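Putative fumarylpyruvate hydrolase (Burkholderia cenocepacia, PDB 4MAQ) is a putative hydrolase of the fumarylacetoacetate hydrolase (FAH) family, with a fold built mainly from mixed beta sheets and a few short helices. Local coordinates at residues 213-225 with 229-240. Residues are numbered along the deposited sequence; the frame is centred on the assembly and turned at random.
Sequences VGALQPGDRVTGG and IATFEFVVGAKP
Gly-224 lies under one face of the Phe-232 ring, its N over the ring centre, in an antiparallel beta hairpin, strands 221-226 and 230-236, near the C-terminus of this FAH-family chain. Having no side chain, the glycine leaves a hollow in which the ring lies flat on the backbone, with Gly-224 CA 4.0 Å from the ring centroid in a CH-pi contact. A chi1 of 67° sets the Phe-232 ring between its own backbone N and carbonyl carbon and swings it across to the partner strand. Phe-234 leans over in the same way onto Val-222, whose CB sits under one face, offset toward the rim. Val-222 is the bump that meets both rings: CG1 abuts the edge of the Phe-232 ring, while CG2 touches both Phe-234 CE1 and Val-236 CG2. Leu-216 CD1 adds to this apolar face, reaching Val-236 CG2 at 4.1 Å; beyond the hairpin, Phe-232 packs on Ile-89 and Val-118. Paired backbone hydrogen bonds join Val-222 to Phe-234 and Gly-224 to Phe-232. At the other end, a type II turn from Gln-217 to Asp-220 curls round Val-236, hydrogen-bonded through Gly-219 N to Val-236 O and Val-236 N to Asp-220 O; Pro-218 rests alongside Lys-239, whose NZ hydrogen-bonds Asn-83 OD1. Asp-220 OD2 accepts a hydrogen bond from Gln-217 N, met from above the carboxylate plane, and OD1 hydrogen-bonds Asn-170 ND2. On the sheet face opposite Val-222 and the two phenylalanines, Thr-223 CG2 lies against the Glu-233 stem, and Val-235 CG2 sits over the Arg-221 guanidinium. Bent at chi3 (-53°), Arg-221 brings NH1 to the anti lone pair of Glu-233 OE2, a 2.8 Å salt bridge with the guanidinium and carboxylate planes 75° apart.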
ATOM      1  N   VAL B 213       5.317  -7.261  22.267  1.00 15.25           N
ATOM      2  CA  VAL B 213       4.091  -7.109  21.469  1.00 17.04           C
ATOM      3  C   VAL B 213       2.928  -7.705  22.261  1.00 16.46           C
ATOM      4  O   VAL B 213       3.046  -8.794  22.840  1.00 18.22           O
ATOM      5  CB  VAL B 213       4.196  -7.807  20.072  1.00 17.39           C
ATOM      6  CG1 VAL B 213       4.558  -9.288  20.220  1.00 20.22           C
ATOM      7  CG2 VAL B 213       2.889  -7.679  19.279  1.00 17.62           C
ATOM      8  N   GLY B 214       1.808  -6.983  22.321  1.00 15.34           N
ATOM      9  CA  GLY B 214       0.652  -7.447  23.080  1.00 16.17           C
ATOM     10  C   GLY B 214      -0.579  -6.701  22.636  1.00 12.97           C
ATOM     11  O   GLY B 214      -0.512  -5.859  21.749  1.00 12.64           O
ATOM     12  N   ALA B 215      -1.717  -7.024  23.240  1.00 12.92           N
ATOM     13  CA  ALA B 215      -3.012  -6.481  22.814  1.00 12.99           C
ATOM     14  C   ALA B 215      -3.348  -5.107  23.407  1.00 11.75           C
ATOM     15  O   ALA B 215      -2.914  -4.762  24.518  1.00 15.09           O
ATOM     16  CB  ALA B 215      -4.108  -7.474  23.155  1.00 15.30           C
ATOM     17  N   LEU B 216      -4.165  -4.357  22.669  1.00 12.11           N
ATOM     18  CA  LEU B 216      -4.784  -3.097  23.113  1.00 10.32           C
ATOM     19  C   LEU B 216      -6.284  -3.303  23.170  1.00 11.06           C
ATOM     20  O   LEU B 216      -6.864  -3.837  22.230  1.00 12.39           O
ATOM     21  CB  LEU B 216      -4.493  -1.968  22.125  1.00 11.09           C
ATOM     22  CG  LEU B 216      -3.032  -1.558  21.995  1.00  9.92           C
ATOM     23  CD1 LEU B 216      -2.887  -0.531  20.861  1.00 11.90           C
ATOM     24  CD2 LEU B 216      -2.494  -1.047  23.323  1.00 11.75           C
ATOM     25  N   GLN B 217      -6.900  -2.888  24.276  1.00 11.58           N
ATOM     26  CA  GLN B 217      -8.344  -2.906  24.425  1.00 12.32           C
ATOM     27  C   GLN B 217      -8.906  -1.540  24.091  1.00 12.47           C
ATOM     28  O   GLN B 217      -8.223  -0.528  24.276  1.00 12.58           O
ATOM     29  CB  GLN B 217      -8.735  -3.233  25.870  1.00 13.93           C
ATOM     30  CG  GLN B 217      -8.174  -4.541  26.389  1.00 17.01           C
ATOM     31  CD  GLN B 217      -8.484  -5.687  25.457  1.00 18.58           C
ATOM     32  OE1 GLN B 217      -9.599  -5.798  24.947  1.00 24.46           O
ATOM     33  NE2 GLN B 217      -7.493  -6.545  25.214  1.00 20.68           N
ATOM     34  N   PRO B 218     -10.154  -1.492  23.584  1.00 13.52           N
ATOM     35  CA  PRO B 218     -10.827  -0.205  23.441  1.00 12.87           C
ATOM     36  C   PRO B 218     -10.725   0.610  24.727  1.00 12.96           C
ATOM     37  O   PRO B 218     -10.928   0.071  25.820  1.00 13.59           O
ATOM     38  CB  PRO B 218     -12.276  -0.610  23.150  1.00 13.10           C
ATOM     39  CG  PRO B 218     -12.161  -1.946  22.493  1.00 15.97           C
ATOM     40  CD  PRO B 218     -11.034  -2.618  23.213  1.00 14.49           C
ATOM     41  N   GLY B 219     -10.339   1.880  24.608  1.00 12.26           N
ATOM     42  CA  GLY B 219     -10.216   2.755  25.769  1.00 13.03           C
ATOM     43  C   GLY B 219      -8.820   2.817  26.365  1.00 10.93           C
ATOM     44  O   GLY B 219      -8.555   3.667  27.221  1.00 12.85           O
ATOM     45  N   ASP B 220      -7.926   1.915  25.960  1.00 10.86           N
ATOM     46  CA  ASP B 220      -6.591   1.916  26.562  1.00 10.12           C
ATOM     47  C   ASP B 220      -5.859   3.232  26.286  1.00  9.34           C
ATOM     48  O   ASP B 220      -5.970   3.798  25.177  1.00  9.81           O
ATOM     49  CB  ASP B 220      -5.747   0.757  26.036  1.00 11.41           C
ATOM     50  CG  ASP B 220      -6.004  -0.553  26.759  1.00 11.24           C
ATOM     51  OD1 ASP B 220      -6.735  -0.572  27.772  1.00 14.30           O
ATOM     52  OD2 ASP B 220      -5.455  -1.576  26.291  1.00 13.27           O
ATOM     53  N   ARG B 221      -5.076   3.686  27.267  1.00  9.56           N
ATOM     54  CA  ARG B 221      -4.187   4.849  27.113  1.00  9.00           C
ATOM     55  C   ARG B 221      -2.774   4.340  26.764  1.00  9.01           C
ATOM     56  O   ARG B 221      -2.128   3.669  27.581  1.00 10.47           O
ATOM     57  CB  ARG B 221      -4.148   5.711  28.391  1.00 10.04           C
ATOM     58  CG  ARG B 221      -3.218   6.935  28.285  1.00 10.79           C
ATOM     59  CD  ARG B 221      -3.234   7.812  29.555  1.00 11.36           C
ATOM     60  NE  ARG B 221      -4.638   8.144  29.836  1.00 11.62           N
ATOM     61  CZ  ARG B 221      -5.345   9.103  29.226  1.00 11.40           C
ATOM     62  NH1 ARG B 221      -4.755   9.997  28.433  1.00 10.53           N
ATOM     63  NH2 ARG B 221      -6.661   9.165  29.422  1.00 11.52           N
ATOM     64  N   VAL B 222      -2.319   4.636  25.545  1.00  7.91           N
ATOM     65  CA  VAL B 222      -1.026   4.150  25.068  1.00  9.54           C
ATOM     66  C   VAL B 222      -0.037   5.297  25.122  1.00  8.98           C
ATOM     67  O   VAL B 222      -0.304   6.386  24.599  1.00  9.43           O
ATOM     68  CB  VAL B 222      -1.150   3.621  23.626  1.00  8.63           C
ATOM     69  CG1 VAL B 222       0.146   2.915  23.204  1.00 10.03           C
ATOM     70  CG2 VAL B 222      -2.361   2.695  23.513  1.00  9.91           C
ATOM     71  N   THR B 223       1.082   5.062  25.792  1.00  8.66           N
ATOM     72  CA  THR B 223       2.193   6.005  25.804  1.00  8.57           C
ATOM     73  C   THR B 223       3.435   5.299  25.302  1.00  7.84           C
ATOM     74  O   THR B 223       3.496   4.061  25.272  1.00  8.23           O
ATOM     75  CB  THR B 223       2.449   6.549  27.227  1.00  9.64           C
ATOM     76  OG1 THR B 223       2.546   5.445  28.140  1.00  9.44           O
ATOM     77  CG2 THR B 223       1.322   7.489  27.663  1.00  9.77           C
ATOM     78  N   GLY B 224       4.419   6.080  24.885  1.00  8.23           N
ATOM     79  CA  GLY B 224       5.679   5.485  24.454  1.00  9.50           C
ATOM     80  C   GLY B 224       6.609   6.531  23.923  1.00  8.15           C
ATOM     81  O   GLY B 224       6.305   7.743  23.950  1.00  9.20           O
ATOM     82  N   GLY B 225       7.754   6.068  23.434  1.00  8.21           N
ATOM     83  CA  GLY B 225       8.751   7.004  22.973  1.00  9.87           C
ATOM     84  C   GLY B 225      10.048   6.377  22.572  1.00  7.80           C
ATOM     85  O   GLY B 225      10.263   5.169  22.764  1.00  9.02           O
ATOM     86  N   ILE B 229      13.860  11.540  20.629  1.00  9.61           N
ATOM     87  CA  ILE B 229      13.148  11.677  19.366  1.00  9.69           C
ATOM     88  C   ILE B 229      11.733  12.212  19.601  1.00 10.61           C
ATOM     89  O   ILE B 229      11.401  13.307  19.128  1.00 15.11           O
ATOM     90  CB  ILE B 229      13.118  10.350  18.549  1.00  9.85           C
ATOM     91  CG1 ILE B 229      14.545   9.836  18.284  1.00 10.04           C
ATOM     92  CG2 ILE B 229      12.303  10.495  17.262  1.00 10.89           C
ATOM     93  CD1 ILE B 229      15.453  10.799  17.541  1.00 10.81           C
ATOM     94  N   ALA B 230      10.916  11.464  20.344  1.00  9.11           N
ATOM     95  CA  ALA B 230       9.551  11.904  20.672  1.00  9.12           C
ATOM     96  C   ALA B 230       8.978  11.008  21.739  1.00  9.48           C
ATOM     97  O   ALA B 230       9.434   9.870  21.917  1.00  9.75           O
ATOM     98  CB  ALA B 230       8.668  11.848  19.433  1.00 10.57           C
ATOM     99  N   THR B 231       7.975  11.513  22.447  1.00  9.61           N
ATOM    100  CA  THR B 231       7.084  10.660  23.220  1.00  9.46           C
ATOM    101  C   THR B 231       5.681  10.905  22.708  1.00  9.99           C
ATOM    102  O   THR B 231       5.437  11.876  21.983  1.00 11.50           O
ATOM    103  CB  THR B 231       7.161  10.937  24.738  1.00 10.68           C
ATOM    104  OG1 THR B 231       6.777  12.297  24.987  1.00 14.65           O
ATOM    105  CG2 THR B 231       8.576  10.682  25.255  1.00 13.08           C
ATOM    106  N   PHE B 232       4.756  10.040  23.086  1.00  9.39           N
ATOM    107  CA  PHE B 232       3.375  10.190  22.670  1.00  9.03           C
ATOM    108  C   PHE B 232       2.431   9.674  23.745  1.00  9.25           C
ATOM    109  O   PHE B 232       2.826   8.892  24.656  1.00  9.08           O
ATOM    110  CB  PHE B 232       3.077   9.472  21.340  1.00 10.32           C
ATOM    111  CG  PHE B 232       3.172   7.986  21.428  1.00  9.04           C
ATOM    112  CD1 PHE B 232       2.105   7.218  21.872  1.00  9.47           C
ATOM    113  CD2 PHE B 232       4.349   7.328  21.041  1.00  9.59           C
ATOM    114  CE1 PHE B 232       2.202   5.826  21.958  1.00  9.56           C
ATOM    115  CE2 PHE B 232       4.452   5.937  21.128  1.00  9.62           C
ATOM    116  CZ  PHE B 232       3.376   5.188  21.599  1.00 10.27           C
ATOM    117  N   GLU B 233       1.178  10.102  23.601  1.00  8.43           N
ATOM    118  CA  GLU B 233       0.074   9.633  24.446  1.00  8.22           C
ATOM    119  C   GLU B 233      -1.203   9.694  23.609  1.00  7.76           C
ATOM    120  O   GLU B 233      -1.509  10.730  23.047  1.00  9.83           O
ATOM    121  CB  GLU B 233      -0.037  10.512  25.692  1.00  9.50           C
ATOM    122  CG  GLU B 233      -1.225  10.182  26.619  1.00 10.35           C
ATOM    123  CD  GLU B 233      -1.074  10.752  28.022  1.00 10.59           C
ATOM    124  OE1 GLU B 233       0.075  11.083  28.449  1.00 13.59           O
ATOM    125  OE2 GLU B 233      -2.102  10.874  28.724  1.00 11.36           O
ATOM    126  N   PHE B 234      -1.915   8.577  23.495  1.00  7.74           N
ATOM    127  CA  PHE B 234      -3.217   8.569  22.798  1.00  7.76           C
ATOM    128  C   PHE B 234      -4.131   7.550  23.434  1.00  8.14           C
ATOM    129  O   PHE B 234      -3.687   6.707  24.229  1.00  8.79           O
ATOM    130  CB  PHE B 234      -3.064   8.343  21.268  1.00  8.15           C
ATOM    131  CG  PHE B 234      -2.533   6.979  20.850  1.00  8.34           C
ATOM    132  CD1 PHE B 234      -3.362   5.862  20.803  1.00  8.36           C
ATOM    133  CD2 PHE B 234      -1.213   6.831  20.408  1.00  9.26           C
ATOM    134  CE1 PHE B 234      -2.880   4.628  20.358  1.00  9.06           C
ATOM    135  CE2 PHE B 234      -0.731   5.603  19.953  1.00  9.08           C
ATOM    136  CZ  PHE B 234      -1.559   4.491  19.943  1.00  8.63           C
ATOM    137  N   VAL B 235      -5.419   7.653  23.122  1.00  8.45           N
ATOM    138  CA  VAL B 235      -6.417   6.748  23.654  1.00  8.33           C
ATOM    139  C   VAL B 235      -6.997   5.925  22.499  1.00  8.94           C
ATOM    140  O   VAL B 235      -7.336   6.469  21.444  1.00  9.86           O
ATOM    141  CB  VAL B 235      -7.536   7.536  24.405  1.00  9.93           C
ATOM    142  CG1 VAL B 235      -8.657   6.622  24.861  1.00 11.96           C
ATOM    143  CG2 VAL B 235      -6.941   8.266  25.606  1.00 11.58           C
ATOM    144  N   VAL B 236      -7.102   4.616  22.692  1.00  9.56           N
ATOM    145  CA  VAL B 236      -7.731   3.736  21.699  1.00  9.38           C
ATOM    146  C   VAL B 236      -9.244   3.951  21.724  1.00  9.56           C
ATOM    147  O   VAL B 236      -9.858   3.997  22.814  1.00 10.48           O
ATOM    148  CB  VAL B 236      -7.396   2.274  22.004  1.00  9.97           C
ATOM    149  CG1 VAL B 236      -8.062   1.342  21.005  1.00 10.97           C
ATOM    150  CG2 VAL B 236      -5.885   2.078  21.951  1.00 12.02           C
ATOM    151  N   GLY B 237      -9.837   4.103  20.543  1.00  9.05           N
ATOM    152  CA  GLY B 237     -11.271   4.312  20.452  1.00 10.54           C
ATOM    153  C   GLY B 237     -12.107   3.089  20.799  1.00 10.75           C
ATOM    154  O   GLY B 237     -11.592   1.991  21.096  1.00 11.52           O
ATOM    155  N   ALA B 238     -13.417   3.294  20.757  1.00 12.52           N
ATOM    156  CA  ALA B 238     -14.389   2.252  21.068  1.00 13.02           C
ATOM    157  C   ALA B 238     -14.456   1.239  19.918  1.00 12.09           C
ATOM    158  O   ALA B 238     -14.291   1.583  18.749  1.00 12.05           O
ATOM    159  CB  ALA B 238     -15.774   2.870  21.306  1.00 15.05           C
ATOM    160  N   LYS B 239     -14.749  -0.012  20.256  1.00 13.38           N
ATOM    161  CA  LYS B 239     -14.949  -1.050  19.254  1.00 13.29           C
ATOM    162  C   LYS B 239     -16.219  -0.766  18.438  1.00 13.35           C
ATOM    163  O   LYS B 239     -17.278  -0.496  19.007  1.00 15.39           O
ATOM    164  CB  LYS B 239     -15.017  -2.416  19.938  1.00 14.51           C
ATOM    165  CG  LYS B 239     -15.086  -3.611  19.006  1.00 14.97           C
ATOM    166  CD  LYS B 239     -15.026  -4.905  19.814  1.00 18.12           C
ATOM    167  CE  LYS B 239     -14.874  -6.144  18.939  1.00 23.13           C
ATOM    168  NZ  LYS B 239     -14.464  -7.335  19.742  1.00 28.80           N
ATOM    169  N   PRO B 240     -16.109  -0.811  17.101  1.00 13.37           N
ATOM    170  CA  PRO B 240     -17.285  -0.507  16.265  1.00 14.61           C
ATOM    171  C   PRO B 240     -18.263  -1.668  16.245  1.00 18.75           C
ATOM    172  O   PRO B 240     -19.416  -1.488  15.849  1.00 27.20           O
ATOM    173  CB  PRO B 240     -16.673  -0.276  14.879  1.00 16.32           C
ATOM    174  CG  PRO B 240     -15.416  -1.097  14.881  1.00 14.15           C
ATOM    175  CD  PRO B 240     -14.899  -1.095  16.292  1.00 13.31           C
ATOM    176  OXT PRO B 240     -17.921  -2.800  16.620  1.00 19.54           O
TER